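Local structure of mitochondrial edited mRNA stability factor 1 (Trypanosoma brucei, 6NL1) at residues D231-P234 with I235-K238; A344-A348 with S349-Q353; W104-K107 with A108-R112. The protein is a Nudix-family protein that probably processes the 5' ends of mitochondrial mRNAs and is thought to stabilise edited transcripts. All blocks are in the same frame, centred on the assembly; numbering follows the deposited sequence.

How the interactions relate
Interactions 1 and 2 belong to one mixed sheet: strand 235-238 and strand 343-346 both pair antiparallel with strand 216-223. Their centres are about 17 Å apart and their nearest atoms about 4 Å apart, without touching. Interaction 3 joins strand 100-107 of the separate four-stranded antiparallel sheet to the short helix after it, its centre about 25 Å from that of interaction 1 and about 38 Å from that of interaction 2. None of the three includes a residue of the GDP site, which is empty here: the side chain of Ser236 is about 7 Å from that of Arg202, those of Ile232 and Ala108 are each about 9 Å from that of Val288, and that of Ala348 is about 11 Å from that of Tyr292.

Interaction 1. Residues D231-P234 with I235-K238; sequences DIPP and ISLK
Pro234 and Ile235 meet where the chain turns out of a proline-rich loop into strand 235-238. The loop joins this strand to strand 216-223, its antiparallel partner, and so forms a beta-hairpin connection within the Nudix domain range. The close part of the contact lies at the strand's first residue. Because CG1 of Ile235 stands beside the backbone N (chi1 -52°), it lies 3.3 Å from Pro234 C, against the peptide that joins the two residues. Arg221 and Met314 back the isoleucine side chain.

The solvent side is looser, and it carries the exposed rings of Pro233 and Pro234. Pro234 CB is 4.2 Å from Ile235 CG1, a light apolar touch between consecutive side chains; both residues also meet a crystal neighbour. Pro233 CG comes within 3.9 Å of Ile235 O and 4.1 Å of Ser236 OG, by van der Waals contact alone. With chi1 at -56°, the Ser236 hydroxyl lies beside its own backbone N, and OG is turned back to the loop. Ile232 CG2 is 4.3 Å from the same OG.

No hydrogen bond links the loop to the strand. Asn224 supplies much of the polar grip: its ND2 hydrogen-bonds Pro233 O and Ser236 OG, and its backbone bonds Pro234. Arg228 NH1 holds Ile232 O, and Arg222 NH2 makes a weak bond to Ser236 OG. The chemistry implies a turn whose two prolines restrict the backbone and offer no N-H, leaving its polar fastening to carbonyl groups and neighbouring side chains.

Interaction 2. Residues A344-A348 with S349-Q353; sequences AWMKA and SMIDQ
The carbonyl oxygen of Lys347 is gripped by two amides of the helix that follows it. Ile351 N donates to Lys347 O over 3.1 Å, nearly straight at 165° and in the carbonyl plane, while the bond from Met350 N to Lys347 O, 3.0 Å long, is strongly bent and weak. One residue on, Asp352 N reaches Ala348 O at 2.9 Å, again in the carbonyl plane. Lys347 occupies the N-cap position, and these bonds close the first turn of helix 348-354 just after strand 343-346.

Side chains pack round these bonds. Met350 CB sits 3.4 Å from Lys347 O. With CG1 of Ile351 beside its backbone N (chi1 -80°), an unusual chi2 of 134° carries CD1 to Met346 CB at 4.1 Å, with CD1 also 3.6 Å from Lys347 O. Strand and helix thus share a small apolar patch, which Met219 extends from strand 216-223; Trp333 backs Met346, and Met350 leans on Ala332 and Leu336 of helix 328-336. On another side of the junction, Lys347 CB lies 3.8 Å from Ser349 OG, the aliphatic stem of the lysine running past the hydroxyl.

That hydroxyl is hydrogen-bonded to Glu214 OE1, and Lys347 NZ makes a weak bond to Ser212 OG. The chemistry implies a strand-to-helix junction fastened by main-chain bonds, and the N-terminal end of helix 348-354, with the Ser349 hydroxyl, may help stabilise a negative charge on Glu214.

Interaction 3. Residues W104-K107 with A108-R112; sequences WQTK and AALAR
Trp104 and Thr106 both turn their side chains toward Leu110 and Ala111: CG of Trp104 is opposite its backbone N (chi1 176°), and the threonine hydroxyl takes the equivalent position (chi1 -171°), leaving CG2 between the backbone N and the carbonyl carbon. From there CG2 stands 3.7 Å above the plane of the Trp104 indole, over its centre, a CH-pi contact between alternate residues of the strand. The same Thr106 CG2 reaches Ala111 CB at 3.9 Å, so one methyl touches both the indole face and the helix.

Leu110 crosses the tryptophan side chain at about a right angle, with its CB 3.9 Å from Trp104 CH2. It also meets the threonine: Leu110 CB is 3.7 Å from Thr106 OG1, and CD1 is 3.8 Å from the same oxygen.

Lys107, at the N-cap position, holds the backbone of the turn. Its O accepts from Ala111 N at 2.9 Å, almost linearly (173°), and from Leu110 N at 2.9 Å, this second donor lying above the carbonyl plane.

The short helix 108-111 lies against strand 171-178, with Ala111 on Ile172 and Val174 and Ala108 on Ile172. Lys107 NZ forms a salt bridge to Asp171, and Arg112 NH1 forms another to Asp168 OD1. Strand 100-107, which delivers the chain to this helix, runs antiparallel between strands 84-86 and 171-178.

Interaction 1. Residues D231-P234 with I235-K238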
ATOM      1  N   ASP A 231      11.538   2.007  -1.930  1.00 24.44           N
ATOM      2  CA  ASP A 231      10.986   3.099  -1.122  1.00 25.31           C
ATOM      3  C   ASP A 231      10.331   2.612   0.178  1.00 27.73           C
ATOM      4  O   ASP A 231       9.857   3.407   0.986  1.00 32.75           O
ATOM      5  CB  ASP A 231       9.995   3.941  -1.940  1.00 28.89           C
ATOM      6  CG  ASP A 231       8.817   3.126  -2.466  1.00 34.05           C
ATOM      7  OD1 ASP A 231       9.027   2.021  -3.010  1.00 25.73           O
ATOM      8  OD2 ASP A 231       7.675   3.602  -2.344  1.00 29.84           O
ATOM      9  N   ILE A 232      10.296   1.301   0.375  1.00 26.12           N
ATOM     10  CA  ILE A 232       9.662   0.746   1.564  1.00 27.02           C
ATOM     11  C   ILE A 232      10.719   0.257   2.560  1.00 22.87           C
ATOM     12  O   ILE A 232      11.570  -0.549   2.220  1.00 30.12           O
ATOM     13  CB  ILE A 232       8.683  -0.387   1.187  1.00 30.39           C
ATOM     14  CG1 ILE A 232       7.538   0.174   0.337  1.00 23.90           C
ATOM     15  CG2 ILE A 232       8.119  -1.083   2.441  1.00 24.48           C
ATOM     16  CD1 ILE A 232       6.599  -0.904  -0.179  1.00 48.10           C
ATOM     17  N   PRO A 233      10.667   0.761   3.796  1.00 32.03           N
ATOM     18  CA  PRO A 233      11.642   0.380   4.824  1.00 28.60           C
ATOM     19  C   PRO A 233      11.358  -1.028   5.362  1.00 32.59           C
ATOM     20  O   PRO A 233      10.329  -1.617   5.019  1.00 29.23           O
ATOM     21  CB  PRO A 233      11.409   1.428   5.916  1.00 30.84           C
ATOM     22  CG  PRO A 233       9.936   1.737   5.798  1.00 29.12           C
ATOM     23  CD  PRO A 233       9.643   1.690   4.311  1.00 25.73           C
ATOM     24  N   PRO A 234      12.268  -1.570   6.184  1.00 26.86           N
ATOM     25  CA  PRO A 234      12.059  -2.892   6.784  1.00 21.58           C
ATOM     26  C   PRO A 234      10.787  -2.982   7.645  1.00 29.95           C
ATOM     27  O   PRO A 234      10.113  -4.017   7.631  1.00 22.18           O
ATOM     28  CB  PRO A 234      13.299  -3.080   7.665  1.00 26.66           C
ATOM     29  CG  PRO A 234      14.331  -2.208   7.058  1.00 30.80           C
ATOM     30  CD  PRO A 234      13.589  -1.008   6.527  1.00 20.52           C
ATOM     31  N   ILE A 235      10.473  -1.917   8.381  1.00 21.29           N
ATOM     32  CA  ILE A 235       9.312  -1.900   9.281  1.00 23.65           C
ATOM     33  C   ILE A 235       8.556  -0.587   9.115  1.00 23.79           C
ATOM     34  O   ILE A 235       9.116   0.470   9.344  1.00 21.75           O
ATOM     35  CB  ILE A 235       9.735  -2.054  10.764  1.00 26.55           C
ATOM     36  CG1 ILE A 235      10.633  -3.277  10.937  1.00 28.55           C
ATOM     37  CG2 ILE A 235       8.502  -2.147  11.693  1.00 18.79           C
ATOM     38  CD1 ILE A 235      11.110  -3.505  12.374  1.00 28.14           C
ATOM     39  N   SER A 236       7.292  -0.658   8.707  1.00 21.47           N
ATOM     40  CA  SER A 236       6.488   0.552   8.488  1.00 22.06           C
ATOM     41  C   SER A 236       5.646   0.892   9.717  1.00 23.33           C
ATOM     42  O   SER A 236       4.792   0.103  10.128  1.00 27.19           O
ATOM     43  CB  SER A 236       5.542   0.366   7.287  1.00 22.68           C
ATOM     44  OG  SER A 236       6.241   0.016   6.101  1.00 30.67           O
ATOM     45  N   LEU A 237       5.892   2.061  10.300  1.00 24.65           N
ATOM     46  CA  LEU A 237       5.016   2.612  11.326  1.00 26.58           C
ATOM     47  C   LEU A 237       3.839   3.231  10.592  1.00 31.25           C
ATOM     48  O   LEU A 237       4.031   4.074   9.729  1.00 24.50           O
ATOM     49  CB  LEU A 237       5.747   3.684  12.140  1.00 28.80           C
ATOM     50  CG  LEU A 237       4.923   4.472  13.162  1.00 31.23           C
ATOM     51  CD1 LEU A 237       4.536   3.576  14.334  1.00 20.07           C
ATOM     52  CD2 LEU A 237       5.710   5.698  13.654  1.00 27.13           C
ATOM     53  N   LYS A 238       2.621   2.811  10.914  1.00 20.93           N
ATOM     54  CA  LYS A 238       1.483   3.210  10.103  1.00 23.42           C
ATOM     55  C   LYS A 238       0.206   3.371  10.914  1.00 17.93           C
ATOM     56  O   LYS A 238       0.034   2.741  11.946  1.00 24.09           O
ATOM     57  CB  LYS A 238       1.255   2.178   8.985  1.00 19.68           C
ATOM     58  CG  LYS A 238       0.910   0.769   9.511  1.00 19.48           C
ATOM     59  CD  LYS A 238       0.926  -0.316   8.410  1.00 25.65           C
ATOM     60  CE  LYS A 238      -0.057  -0.056   7.267  1.00 23.88           C
ATOM     61  NZ  LYS A 238      -1.487   0.042   7.721  1.00 24.73           N
TER

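Interaction 2. Residues A344-A348 with S349-Q353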
ATOM      1  N   ALA A 344      -0.185   0.844  19.385  1.00 28.98           N
ATOM      2  CA  ALA A 344       0.116   1.925  20.323  1.00 23.98           C
ATOM      3  C   ALA A 344      -0.754   3.150  20.049  1.00 32.57           C
ATOM      4  O   ALA A 344      -1.069   3.447  18.893  1.00 30.22           O
ATOM      5  CB  ALA A 344       1.597   2.320  20.229  1.00 22.16           C
ATOM      6  N   TRP A 345      -1.122   3.868  21.111  1.00 30.71           N
ATOM      7  CA  TRP A 345      -1.715   5.200  20.976  1.00 26.43           C
ATOM      8  C   TRP A 345      -0.600   6.230  20.987  1.00 32.74           C
ATOM      9  O   TRP A 345       0.148   6.331  21.959  1.00 30.14           O
ATOM     10  CB  TRP A 345      -2.685   5.504  22.121  1.00 25.86           C
ATOM     11  CG  TRP A 345      -3.940   4.694  22.086  1.00 33.39           C
ATOM     12  CD1 TRP A 345      -4.268   3.642  22.904  1.00 31.14           C
ATOM     13  CD2 TRP A 345      -5.037   4.858  21.183  1.00 30.04           C
ATOM     14  NE1 TRP A 345      -5.505   3.150  22.566  1.00 31.62           N
ATOM     15  CE2 TRP A 345      -5.998   3.877  21.512  1.00 34.72           C
ATOM     16  CE3 TRP A 345      -5.302   5.738  20.128  1.00 25.87           C
ATOM     17  CZ2 TRP A 345      -7.203   3.755  20.827  1.00 29.67           C
ATOM     18  CZ3 TRP A 345      -6.500   5.617  19.446  1.00 29.21           C
ATOM     19  CH2 TRP A 345      -7.438   4.632  19.799  1.00 32.20           C
ATOM     20  N   MET A 346      -0.488   7.000  19.912  1.00 28.28           N
ATOM     21  CA  MET A 346       0.618   7.944  19.784  1.00 28.61           C
ATOM     22  C   MET A 346       0.190   9.308  19.278  1.00 32.29           C
ATOM     23  O   MET A 346      -0.677   9.410  18.413  1.00 27.62           O
ATOM     24  CB  MET A 346       1.682   7.368  18.846  1.00 25.85           C
ATOM     25  CG  MET A 346       2.348   6.088  19.382  1.00 36.67           C
ATOM     26  SD  MET A 346       3.856   5.606  18.503  1.00 49.21           S
ATOM     27  CE  MET A 346       4.548   4.418  19.651  1.00129.65           C
ATOM     28  N   LYS A 347       0.822  10.349  19.815  1.00 29.29           N
ATOM     29  CA  LYS A 347       0.623  11.713  19.350  1.00 27.68           C
ATOM     30  C   LYS A 347       1.573  12.034  18.214  1.00 33.16           C
ATOM     31  O   LYS A 347       2.751  11.701  18.272  1.00 30.81           O
ATOM     32  CB  LYS A 347       0.875  12.716  20.477  1.00 30.69           C
ATOM     33  CG  LYS A 347      -0.181  12.732  21.558  1.00 30.06           C
ATOM     34  CD  LYS A 347       0.104  13.841  22.549  1.00 33.38           C
ATOM     35  CE  LYS A 347      -1.028  13.990  23.553  1.00 41.07           C
ATOM     36  NZ  LYS A 347      -0.724  15.074  24.523  1.00 49.67           N
ATOM     37  N   ALA A 348       1.068  12.716  17.192  1.00 31.33           N
ATOM     38  CA  ALA A 348       1.937  13.202  16.132  1.00 34.18           C
ATOM     39  C   ALA A 348       3.075  14.066  16.680  1.00 31.56           C
ATOM     40  O   ALA A 348       4.208  13.973  16.208  1.00 32.86           O
ATOM     41  CB  ALA A 348       1.140  13.961  15.105  1.00 27.27           C
ATOM     42  N   SER A 349       2.784  14.908  17.672  1.00 27.80           N
ATOM     43  CA  SER A 349       3.822  15.767  18.240  1.00 29.49           C
ATOM     44  C   SER A 349       4.944  14.938  18.878  1.00 36.53           C
ATOM     45  O   SER A 349       6.110  15.315  18.853  1.00 34.10           O
ATOM     46  CB  SER A 349       3.244  16.731  19.274  1.00 25.31           C
ATOM     47  OG  SER A 349       2.765  16.026  20.409  1.00 30.65           O
ATOM     48  N   MET A 350       4.579  13.809  19.462  1.00 30.52           N
ATOM     49  CA  MET A 350       5.570  12.948  20.074  1.00 33.38           C
ATOM     50  C   MET A 350       6.436  12.319  18.987  1.00 37.72           C
ATOM     51  O   MET A 350       7.653  12.228  19.120  1.00 29.71           O
ATOM     52  CB  MET A 350       4.890  11.872  20.903  1.00 32.09           C
ATOM     53  CG  MET A 350       5.758  11.374  22.040  1.00 71.15           C
ATOM     54  SD  MET A 350       5.898   9.598  21.980  1.00 72.37           S
ATOM     55  CE  MET A 350       6.412   9.422  20.292  1.00 31.35           C
ATOM     56  N   ILE A 351       5.804  11.899  17.901  1.00 31.78           N
ATOM     57  CA  ILE A 351       6.553  11.402  16.761  1.00 32.48           C
ATOM     58  C   ILE A 351       7.519  12.452  16.215  1.00 43.72           C
ATOM     59  O   ILE A 351       8.674  12.132  15.936  1.00 43.13           O
ATOM     60  CB  ILE A 351       5.638  10.843  15.660  1.00 38.86           C
ATOM     61  CG1 ILE A 351       5.199   9.429  16.039  1.00 41.67           C
ATOM     62  CG2 ILE A 351       6.367  10.794  14.330  1.00 38.98           C
ATOM     63  CD1 ILE A 351       3.740   9.190  15.843  1.00 50.15           C
ATOM     64  N   ASP A 352       7.063  13.699  16.086  1.00 37.78           N
ATOM     65  CA  ASP A 352       7.927  14.777  15.594  1.00 29.37           C
ATOM     66  C   ASP A 352       9.140  14.992  16.503  1.00 39.79           C
ATOM     67  O   ASP A 352      10.247  15.202  16.025  1.00 36.89           O
ATOM     68  CB  ASP A 352       7.155  16.102  15.442  1.00 31.16           C
ATOM     69  CG  ASP A 352       6.089  16.034  14.364  1.00 37.69           C
ATOM     70  OD1 ASP A 352       6.162  15.126  13.516  1.00 40.36           O
ATOM     71  OD2 ASP A 352       5.176  16.889  14.363  1.00 42.37           O
ATOM     72  N   GLN A 353       8.922  14.948  17.813  1.00 28.72           N
ATOM     73  CA  GLN A 353      10.011  15.137  18.768  1.00 48.09           C
ATOM     74  C   GLN A 353      11.067  14.037  18.694  1.00 42.68           C
ATOM     75  O   GLN A 353      12.235  14.277  18.990  1.00 67.97           O
ATOM     76  CB  GLN A 353       9.471  15.247  20.193  1.00 40.70           C
ATOM     77  CG  GLN A 353       8.600  16.460  20.419  1.00 75.00           C
ATOM     78  CD  GLN A 353       8.893  17.130  21.742  1.00120.12           C
ATOM     79  OE1 GLN A 353      10.050  17.237  22.150  1.00132.13           O
ATOM     80  NE2 GLN A 353       7.845  17.579  22.426  1.00116.51           N
TER

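Interaction 3. Residues W104-K107 with A108-R112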
ATOM      1  N   TRP A 104       1.106  -5.194 -23.125  1.00 28.13           N
ATOM      2  CA  TRP A 104       0.369  -3.944 -23.071  1.00 28.52           C
ATOM      3  C   TRP A 104       1.390  -2.828 -22.891  1.00 33.71           C
ATOM      4  O   TRP A 104       2.056  -2.766 -21.856  1.00 29.57           O
ATOM      5  CB  TRP A 104      -0.595  -3.960 -21.891  1.00 28.98           C
ATOM      6  CG  TRP A 104      -1.344  -2.676 -21.687  1.00 31.17           C
ATOM      7  CD1 TRP A 104      -1.717  -1.776 -22.648  1.00 26.32           C
ATOM      8  CD2 TRP A 104      -1.812  -2.146 -20.440  1.00 28.84           C
ATOM      9  NE1 TRP A 104      -2.391  -0.729 -22.078  1.00 29.40           N
ATOM     10  CE2 TRP A 104      -2.466  -0.928 -20.723  1.00 31.44           C
ATOM     11  CE3 TRP A 104      -1.743  -2.586 -19.112  1.00 24.52           C
ATOM     12  CZ2 TRP A 104      -3.052  -0.139 -19.724  1.00 26.54           C
ATOM     13  CZ3 TRP A 104      -2.324  -1.802 -18.119  1.00 28.93           C
ATOM     14  CH2 TRP A 104      -2.972  -0.593 -18.433  1.00 26.99           C
ATOM     15  N   GLN A 105       1.518  -1.968 -23.904  1.00 30.56           N
ATOM     16  CA  GLN A 105       2.471  -0.851 -23.891  1.00 29.63           C
ATOM     17  C   GLN A 105       1.775   0.406 -23.389  1.00 33.94           C
ATOM     18  O   GLN A 105       0.896   0.938 -24.055  1.00 35.42           O
ATOM     19  CB  GLN A 105       3.052  -0.614 -25.293  1.00 30.19           C
ATOM     20  CG  GLN A 105       4.150   0.464 -25.339  1.00 28.87           C
ATOM     21  CD  GLN A 105       5.252   0.226 -24.300  1.00 47.13           C
ATOM     22  OE1 GLN A 105       5.646   1.135 -23.557  1.00 35.23           O
ATOM     23  NE2 GLN A 105       5.750  -0.997 -24.247  1.00 23.97           N
ATOM     24  N   THR A 106       2.168   0.892 -22.219  1.00 26.61           N
ATOM     25  CA  THR A 106       1.379   1.932 -21.574  1.00 23.09           C
ATOM     26  C   THR A 106       2.240   2.902 -20.752  1.00 25.17           C
ATOM     27  O   THR A 106       3.453   3.008 -20.973  1.00 28.02           O
ATOM     28  CB  THR A 106       0.244   1.283 -20.712  1.00 31.63           C
ATOM     29  OG1 THR A 106      -0.665   2.286 -20.235  1.00 31.49           O
ATOM     30  CG2 THR A 106       0.823   0.490 -19.523  1.00 23.34           C
ATOM     31  N   LYS A 107       1.611   3.607 -19.813  1.00 27.54           N
ATOM     32  CA  LYS A 107       2.308   4.518 -18.901  1.00 25.76           C
ATOM     33  C   LYS A 107       2.063   4.111 -17.456  1.00 29.49           C
ATOM     34  O   LYS A 107       1.057   3.478 -17.152  1.00 30.32           O
ATOM     35  CB  LYS A 107       1.786   5.949 -19.087  1.00 32.84           C
ATOM     36  CG  LYS A 107       1.823   6.458 -20.516  1.00 43.65           C
ATOM     37  CD  LYS A 107       3.230   6.828 -20.932  1.00 34.23           C
ATOM     38  CE  LYS A 107       3.223   7.612 -22.242  1.00 37.10           C
ATOM     39  NZ  LYS A 107       4.615   7.979 -22.649  1.00 42.89           N
ATOM     40  N   ALA A 108       2.957   4.510 -16.557  1.00 22.15           N
ATOM     41  CA  ALA A 108       2.829   4.133 -15.153  1.00 24.49           C
ATOM     42  C   ALA A 108       1.513   4.625 -14.545  1.00 23.70           C
ATOM     43  O   ALA A 108       0.979   4.016 -13.617  1.00 29.88           O
ATOM     44  CB  ALA A 108       4.024   4.630 -14.350  1.00 18.88           C
ATOM     45  N   ALA A 109       0.990   5.723 -15.076  1.00 20.38           N
ATOM     46  CA  ALA A 109      -0.275   6.264 -14.593  1.00 31.54           C
ATOM     47  C   ALA A 109      -1.364   5.190 -14.638  1.00 27.89           C
ATOM     48  O   ALA A 109      -2.198   5.110 -13.745  1.00 36.75           O
ATOM     49  CB  ALA A 109      -0.684   7.483 -15.418  1.00 27.65           C
ATOM     50  N   LEU A 110      -1.336   4.350 -15.669  1.00 25.73           N
ATOM     51  CA  LEU A 110      -2.316   3.273 -15.797  1.00 23.56           C
ATOM     52  C   LEU A 110      -1.794   1.941 -15.246  1.00 32.32           C
ATOM     53  O   LEU A 110      -2.513   1.222 -14.560  1.00 28.18           O
ATOM     54  CB  LEU A 110      -2.757   3.124 -17.262  1.00 25.31           C
ATOM     55  CG  LEU A 110      -3.359   4.399 -17.883  1.00 39.82           C
ATOM     56  CD1 LEU A 110      -3.861   4.164 -19.298  1.00 32.52           C
ATOM     57  CD2 LEU A 110      -4.482   4.950 -17.008  1.00 34.90           C
ATOM     58  N   ALA A 111      -0.537   1.623 -15.534  1.00 26.70           N
ATOM     59  CA  ALA A 111       0.024   0.329 -15.152  1.00 25.65           C
ATOM     60  C   ALA A 111      -0.016   0.109 -13.645  1.00 35.40           C
ATOM     61  O   ALA A 111      -0.224  -1.013 -13.180  1.00 24.46           O
ATOM     62  CB  ALA A 111       1.448   0.176 -15.671  1.00 23.29           C
ATOM     63  N   ARG A 112       0.166   1.175 -12.870  1.00 20.28           N
ATOM     64  CA  ARG A 112       0.152   1.010 -11.427  1.00 25.60           C
ATOM     65  C   ARG A 112      -1.215   0.533 -10.924  1.00 33.21           C
ATOM     66  O   ARG A 112      -1.316  -0.005  -9.827  1.00 37.95           O
ATOM     67  CB  ARG A 112       0.563   2.293 -10.722  1.00 35.94           C
ATOM     68  CG  ARG A 112      -0.524   3.343 -10.681  1.00 37.62           C
ATOM     69  CD  ARG A 112      -0.081   4.486  -9.797  1.00 49.13           C
ATOM     70  NE  ARG A 112       1.173   5.032 -10.285  1.00 48.92           N
ATOM     71  CZ  ARG A 112       1.285   6.213 -10.881  1.00 67.28           C
ATOM     72  NH1 ARG A 112       0.210   6.979 -11.030  1.00 47.65           N
ATOM     73  NH2 ARG A 112       2.475   6.626 -11.312  1.00 40.37           N
TER